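Side-chain contact in beta-lactamase inhibitory protein BLIP-I (Streptomyces exfoliatus, PDB 3GMV), which inhibits beta-lactamases by binding them, probably those of class A: residues K80-H83 / Y84-A88. Numbering follows the deposited sequence.
Sequences KLSH and YNRTA
Arg86 folds back along helix 81-84 and grips Ser82 end-on: NH1 lies 2.8 Å and NH2 2.9 Å from Ser82 OG, so both nitrogens donate to one oxygen. Neither bond is straight, as expected when a fork closes on a single atom. Arginine has the reach and two donors at its end; a bend at chi3 (-69°) turns the chain back. Serine suits its place because OG, anti to the backbone N (chi1 -176°), stands next to the Ser82 carbonyl: one guanidinium can take the hydroxyl while its face lies over Ser82 O, 3.1 Å from the plane and not hydrogen-bonded. Leu81 crosses Tyr84 and Asn85 obliquely, CD1 reaching Tyr84 CD2 at 4.1 Å and CG meeting Asn85 ND2 at 3.8 Å; Leu155 and Gln152 also touch Leu81 and the buried Tyr84. At the helix start, histidine offers an in-plane acceptor, His83 ND1 taking Lys80 N at 2.9 Å. At the helix end, the threonine hydroxyl reaches back, Thr87 OG1 donating to a lone pair of Tyr84 O at 2.6 Å, while its side chain packs on Phe140; Arg150 of strand 146-153 bonds to both oxygens. The whole is a short helix bearing the N3-to-N-cap half of a capping box and running into a type I beta turn, Tyr84 to Thr87, against the antiparallel sheet of the two-layer alpha/beta sandwich.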
loop_
_atom_site.group_PDB
_atom_site.type_symbol
_atom_site.label_atom_id
_atom_site.label_comp_id
_atom_site.label_asym_id
_atom_site.label_seq_id
_atom_site.Cartn_x
_atom_site.Cartn_y
_atom_site.Cartn_z
ATOM N N LYS A 80 -0.332 -14.924 13.020
ATOM C CA LYS A 80 -0.931 -16.242 13.164
ATOM C C LYS A 80 -2.432 -16.161 12.947
ATOM O O LYS A 80 -3.032 -15.098 13.121
ATOM C CB LYS A 80 -0.706 -16.755 14.607
ATOM C CG LYS A 80 0.747 -16.946 15.001
ATOM C CD LYS A 80 1.509 -17.921 14.072
ATOM C CE LYS A 80 3.012 -17.908 14.420
ATOM N NZ LYS A 80 3.747 -18.650 13.343
ATOM N N LEU A 81 -3.049 -17.290 12.595
ATOM C CA LEU A 81 -4.504 -17.344 12.504
ATOM C C LEU A 81 -5.141 -16.953 13.828
ATOM O O LEU A 81 -6.174 -16.308 13.857
ATOM C CB LEU A 81 -4.974 -18.734 12.042
ATOM C CG LEU A 81 -6.457 -18.857 11.737
ATOM C CD1 LEU A 81 -6.910 -17.802 10.707
ATOM C CD2 LEU A 81 -6.681 -20.281 11.243
ATOM N N SER A 82 -4.500 -17.298 14.943
ATOM C CA SER A 82 -5.025 -16.901 16.256
ATOM C C SER A 82 -5.201 -15.367 16.342
ATOM O O SER A 82 -6.228 -14.856 16.831
ATOM C CB SER A 82 -4.035 -17.364 17.334
ATOM O OG SER A 82 -4.527 -17.094 18.649
ATOM N N HIS A 83 -4.198 -14.629 15.892
ATOM C CA HIS A 83 -4.290 -13.169 15.908
ATOM C C HIS A 83 -5.445 -12.722 15.025
ATOM O O HIS A 83 -6.251 -11.847 15.398
ATOM C CB HIS A 83 -3.066 -12.491 15.305
ATOM C CG HIS A 83 -1.779 -12.734 16.020
ATOM N ND1 HIS A 83 -0.702 -13.330 15.403
ATOM C CD2 HIS A 83 -1.354 -12.362 17.251
ATOM C CE1 HIS A 83 0.325 -13.346 16.234
ATOM N NE2 HIS A 83 -0.043 -12.763 17.360
ATOM N N TYR A 84 -5.474 -13.256 13.811
ATOM C CA TYR A 84 -6.477 -12.876 12.832
ATOM C C TYR A 84 -7.898 -13.088 13.373
ATOM O O TYR A 84 -8.795 -12.245 13.180
ATOM C CB TYR A 84 -6.266 -13.683 11.517
ATOM C CG TYR A 84 -7.301 -13.291 10.470
ATOM C CD1 TYR A 84 -7.112 -12.156 9.684
ATOM C CD2 TYR A 84 -8.444 -14.045 10.288
ATOM C CE1 TYR A 84 -8.038 -11.785 8.736
ATOM C CE2 TYR A 84 -9.385 -13.681 9.350
ATOM C CZ TYR A 84 -9.185 -12.557 8.591
ATOM O OH TYR A 84 -10.128 -12.199 7.672
ATOM N N ASN A 85 -8.091 -14.203 14.074
ATOM C CA ASN A 85 -9.397 -14.552 14.652
ATOM C C ASN A 85 -9.854 -13.623 15.764
ATOM O O ASN A 85 -11.026 -13.680 16.175
ATOM C CB ASN A 85 -9.390 -15.986 15.168
ATOM C CG ASN A 85 -9.469 -16.990 14.053
ATOM O OD1 ASN A 85 -9.865 -16.651 12.936
ATOM N ND2 ASN A 85 -9.104 -18.252 14.343
ATOM N N ARG A 86 -8.963 -12.739 16.205
ATOM C CA ARG A 86 -9.341 -11.738 17.185
ATOM C C ARG A 86 -9.423 -10.340 16.577
ATOM O O ARG A 86 -9.357 -9.319 17.290
ATOM C CB ARG A 86 -8.428 -11.798 18.424
ATOM C CG ARG A 86 -8.639 -13.087 19.224
ATOM C CD ARG A 86 -7.765 -13.096 20.534
ATOM N NE ARG A 86 -6.340 -13.203 20.198
ATOM C CZ ARG A 86 -5.690 -14.339 19.949
ATOM N NH1 ARG A 86 -6.332 -15.503 20.004
ATOM N NH2 ARG A 86 -4.384 -14.323 19.642
ATOM N N THR A 87 -9.631 -10.294 15.263
ATOM C CA THR A 87 -9.959 -9.051 14.602
ATOM C C THR A 87 -11.389 -9.149 14.100
ATOM O O THR A 87 -11.941 -10.265 13.907
ATOM C CB THR A 87 -9.011 -8.723 13.424
ATOM O OG1 THR A 87 -9.099 -9.764 12.430
ATOM C CG2 THR A 87 -7.552 -8.660 13.920
ATOM N N ALA A 88 -11.992 -7.992 13.876
ATOM C CA ALA A 88 -13.374 -7.926 13.388
ATOM C C ALA A 88 -13.591 -6.546 12.785
ATOM O O ALA A 88 -13.061 -5.566 13.299
ATOM C CB ALA A 88 -14.373 -8.141 14.564
#